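Local coordinates for CalS11 (Micromonospora echinospora, PDB 3TOS), which probably acts as an S-adenosylmethionine-dependent O-methyltransferase in the biosynthesis of calicheamicin, at residues Thr20-Arg25 / Phe47-Gln52. Residues are numbered along the deposited sequence; the frame is centred on the assembly and turned at random.
Sequences TETTQR and FLRRHQ
Where helix 17-31 lies against the start of helix 50-65, in the N-terminal part of this Rossmann-type methyltransferase, Arg49, at the N-cap position, reaches across to Thr22 and Thr23. Thr23 CA and Arg49 CA are 7.6 Å apart, the nearest CA pair across the contact, and side chains fill the interval. With CG between the backbone N and the carbonyl carbon (chi1 66°), the extended arginine chain carries NE to Thr23, and the turn at its end (chi4 -79°) sets the guanidinium plane. Thr22 CG2 packs on the aliphatic stem, 4.0 Å from Arg49 CB and equally near Arg49 CD. Thr23 OG1 lies over one guanidinium face, 3.2 Å from Arg49 NE but badly angled for a hydrogen bond. Thr23 CG2 lies 3.9 Å from Arg49 NH1. The flat group is thus flanked, off centre on both faces, by Thr23 OG1 and Gln52 CG. Polar partners outside the pair hold it: Glu19 OE2 forms a salt bridge with Arg49 NE, and Asn42 OD1 of a second subunit bonds to Arg49 NH2; the Thr23 hydroxyl bonds to Glu19 O. Thr22 OG1 is hydrogen-bonded to Ala146 O of that subunit. The contact ties helix 17-31 to helix 50-65 beside a subunit interface, the Arg49 side chain about 8 Å from a bound glutamic acid and Gln52 OE1 hydrogen-bonded to Arg82, an S-adenosylhomocysteine-binding residue at the start of helix 82-94.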
ATOM      1  N   THR B  20      40.142  18.090  -4.869  1.00 12.20           N
ATOM      2  CA  THR B  20      41.385  18.281  -4.132  1.00 11.73           C
ATOM      3  C   THR B  20      41.385  19.686  -3.512  1.00 11.58           C
ATOM      4  O   THR B  20      41.759  19.877  -2.354  1.00 12.65           O
ATOM      5  CB  THR B  20      42.588  18.114  -5.085  1.00 12.18           C
ATOM      6  OG1 THR B  20      42.692  16.736  -5.495  1.00 14.73           O
ATOM      7  CG2 THR B  20      43.904  18.489  -4.374  1.00 12.84           C
ATOM      8  N   GLU B  21      40.977  20.693  -4.298  1.00 12.32           N
ATOM      9  CA  GLU B  21      40.898  22.096  -3.802  1.00 13.00           C
ATOM     10  C   GLU B  21      39.953  22.271  -2.657  1.00 11.34           C
ATOM     11  O   GLU B  21      40.308  22.889  -1.621  1.00 11.65           O
ATOM     12  CB  GLU B  21      40.465  23.002  -4.963  1.00 14.69           C
ATOM     13  CG  GLU B  21      40.438  24.499  -4.666  1.00 16.19           C
ATOM     14  CD  GLU B  21      41.871  25.087  -4.341  1.00 20.36           C
ATOM     15  OE1 GLU B  21      42.928  24.472  -4.693  1.00 23.49           O
ATOM     16  OE2 GLU B  21      41.946  26.186  -3.754  1.00 20.94           O
ATOM     17  N   THR B  22      38.771  21.637  -2.756  1.00 10.54           N
ATOM     18  CA  THR B  22      37.812  21.718  -1.641  1.00 10.67           C
ATOM     19  C   THR B  22      38.438  21.130  -0.357  1.00 10.82           C
ATOM     20  O   THR B  22      38.373  21.733   0.697  1.00 10.85           O
ATOM     21  CB  THR B  22      36.495  20.986  -1.968  1.00 10.57           C
ATOM     22  OG1 THR B  22      35.760  21.754  -2.911  1.00 10.38           O
ATOM     23  CG2 THR B  22      35.625  20.789  -0.705  1.00 10.27           C
ATOM     24  N   THR B  23      39.038  19.947  -0.493  1.00 10.88           N
ATOM     25  CA  THR B  23      39.609  19.243   0.629  1.00 11.20           C
ATOM     26  C   THR B  23      40.706  20.067   1.284  1.00 10.87           C
ATOM     27  O   THR B  23      40.732  20.248   2.507  1.00 11.29           O
ATOM     28  CB  THR B  23      40.165  17.903   0.188  1.00 11.05           C
ATOM     29  OG1 THR B  23      39.131  17.151  -0.460  1.00 11.66           O
ATOM     30  CG2 THR B  23      40.627  17.085   1.389  1.00 12.26           C
ATOM     31  N   GLN B  24      41.613  20.601   0.460  1.00 11.13           N
ATOM     32  CA  GLN B  24      42.732  21.380   0.995  1.00 12.16           C
ATOM     33  C   GLN B  24      42.243  22.687   1.610  1.00 11.20           C
ATOM     34  O   GLN B  24      42.774  23.113   2.641  1.00 11.00           O
ATOM     35  CB  GLN B  24      43.767  21.649  -0.108  1.00 13.55           C
ATOM     36  CG  GLN B  24      44.534  20.369  -0.458  1.00 15.48           C
ATOM     37  CD  GLN B  24      45.396  20.528  -1.648  1.00 19.73           C
ATOM     38  OE1 GLN B  24      45.317  21.543  -2.361  1.00 21.60           O
ATOM     39  NE2 GLN B  24      46.261  19.540  -1.878  1.00 21.07           N
ATOM     40  N   ARG B  25      41.280  23.341   0.969  1.00 11.44           N
ATOM     41  CA  ARG B  25      40.708  24.576   1.533  1.00 10.31           C
ATOM     42  C   ARG B  25      40.063  24.329   2.888  1.00 10.56           C
ATOM     43  O   ARG B  25      40.280  25.103   3.796  1.00  9.81           O
ATOM     44  CB  ARG B  25      39.667  25.201   0.615  1.00 10.75           C
ATOM     45  CG  ARG B  25      40.323  25.898  -0.620  1.00 10.34           C
ATOM     46  CD  ARG B  25      39.219  26.599  -1.341  1.00 12.36           C
ATOM     47  NE  ARG B  25      39.608  27.152  -2.601  1.00 15.32           N
ATOM     48  CZ  ARG B  25      38.813  27.872  -3.406  1.00 17.48           C
ATOM     49  NH1 ARG B  25      37.598  28.270  -2.978  1.00 18.52           N
ATOM     50  NH2 ARG B  25      39.245  28.195  -4.650  1.00 20.16           N
ATOM     51  N   PHE B  47      33.062  21.654   7.794  1.00  8.09           N
ATOM     52  CA  PHE B  47      34.241  21.098   7.152  1.00  8.14           C
ATOM     53  C   PHE B  47      34.026  19.732   6.501  1.00  8.69           C
ATOM     54  O   PHE B  47      34.963  19.104   6.011  1.00  9.33           O
ATOM     55  CB  PHE B  47      35.365  21.030   8.188  1.00  8.24           C
ATOM     56  CG  PHE B  47      35.515  22.292   8.955  1.00  6.94           C
ATOM     57  CD1 PHE B  47      36.064  23.424   8.318  1.00  8.33           C
ATOM     58  CD2 PHE B  47      35.040  22.395  10.275  1.00  9.07           C
ATOM     59  CE1 PHE B  47      36.123  24.641   8.970  1.00  8.13           C
ATOM     60  CE2 PHE B  47      35.152  23.637  10.980  1.00  9.60           C
ATOM     61  CZ  PHE B  47      35.666  24.775  10.296  1.00  9.30           C
ATOM     62  N   LEU B  48      32.775  19.298   6.507  1.00  9.05           N
ATOM     63  CA  LEU B  48      32.374  17.956   6.075  1.00  7.94           C
ATOM     64  C   LEU B  48      31.831  18.066   4.634  1.00  7.24           C
ATOM     65  O   LEU B  48      30.668  18.449   4.433  1.00  9.30           O
ATOM     66  CB  LEU B  48      31.311  17.385   7.064  1.00  8.05           C
ATOM     67  CG  LEU B  48      30.792  15.944   6.734  1.00  9.30           C
ATOM     68  CD1 LEU B  48      31.841  14.930   7.013  1.00 10.57           C
ATOM     69  CD2 LEU B  48      29.487  15.706   7.585  1.00  9.30           C
ATOM     70  N   ARG B  49      32.678  17.756   3.639  1.00  6.90           N
ATOM     71  CA  ARG B  49      32.329  18.000   2.238  1.00  9.21           C
ATOM     72  C   ARG B  49      31.423  16.881   1.726  1.00  9.78           C
ATOM     73  O   ARG B  49      31.334  15.807   2.345  1.00  9.59           O
ATOM     74  CB  ARG B  49      33.613  18.069   1.385  1.00  8.74           C
ATOM     75  CG  ARG B  49      34.360  16.773   1.295  1.00  8.33           C
ATOM     76  CD  ARG B  49      35.676  16.995   0.589  1.00  8.81           C
ATOM     77  NE  ARG B  49      36.408  15.754   0.369  1.00  9.80           N
ATOM     78  CZ  ARG B  49      37.135  15.110   1.284  1.00 11.20           C
ATOM     79  NH1 ARG B  49      37.190  15.538   2.564  1.00 11.30           N
ATOM     80  NH2 ARG B  49      37.775  13.990   0.898  1.00 11.82           N
ATOM     81  N   ARG B  50      30.811  17.130   0.579  1.00  9.22           N
ATOM     82  CA  ARG B  50      29.838  16.221  -0.041  1.00  7.59           C
ATOM     83  C   ARG B  50      30.328  14.780   0.022  1.00  8.73           C
ATOM     84  O   ARG B  50      29.584  13.903   0.430  1.00  9.59           O
ATOM     85  CB  ARG B  50      29.679  16.592  -1.540  1.00  7.78           C
ATOM     86  CG  ARG B  50      28.653  15.690  -2.270  1.00  9.81           C
ATOM     87  CD  ARG B  50      28.789  15.760  -3.808  1.00 10.16           C
ATOM     88  NE  ARG B  50      30.163  15.542  -4.290  1.00 10.84           N
ATOM     89  CZ  ARG B  50      30.725  14.341  -4.429  1.00 11.90           C
ATOM     90  NH1 ARG B  50      30.021  13.230  -4.151  1.00 12.25           N
ATOM     91  NH2 ARG B  50      31.988  14.257  -4.861  1.00 12.69           N
ATOM     92  N   HIS B  51      31.550  14.502  -0.441  1.00  9.39           N
ATOM     93  CA  HIS B  51      32.004  13.122  -0.560  1.00 10.04           C
ATOM     94  C   HIS B  51      31.966  12.413   0.817  1.00  8.98           C
ATOM     95  O   HIS B  51      31.555  11.226   0.932  1.00  9.96           O
ATOM     96  CB  HIS B  51      33.451  13.060  -1.101  1.00 11.19           C
ATOM     97  CG  HIS B  51      33.979  11.667  -1.176  1.00 13.75           C
ATOM     98  ND1 HIS B  51      33.551  10.780  -2.147  1.00 16.37           N
ATOM     99  CD2 HIS B  51      34.834  10.980  -0.369  1.00 15.33           C
ATOM    100  CE1 HIS B  51      34.170   9.628  -1.977  1.00 16.62           C
ATOM    101  NE2 HIS B  51      34.930   9.711  -0.892  1.00 17.67           N
ATOM    102  N   GLN B  52      32.402  13.133   1.869  1.00  9.07           N
ATOM    103  CA  GLN B  52      32.394  12.555   3.237  1.00  7.71           C
ATOM    104  C   GLN B  52      30.999  12.524   3.842  1.00  7.86           C
ATOM    105  O   GLN B  52      30.642  11.587   4.561  1.00  9.73           O
ATOM    106  CB  GLN B  52      33.414  13.299   4.160  1.00  8.76           C
ATOM    107  CG  GLN B  52      34.889  13.129   3.677  1.00  9.77           C
ATOM    108  CD  GLN B  52      35.368  11.684   3.737  1.00 11.36           C
ATOM    109  OE1 GLN B  52      34.716  10.812   4.328  1.00 11.49           O
ATOM    110  NE2 GLN B  52      36.466  11.411   3.105  1.00 11.61           N
TER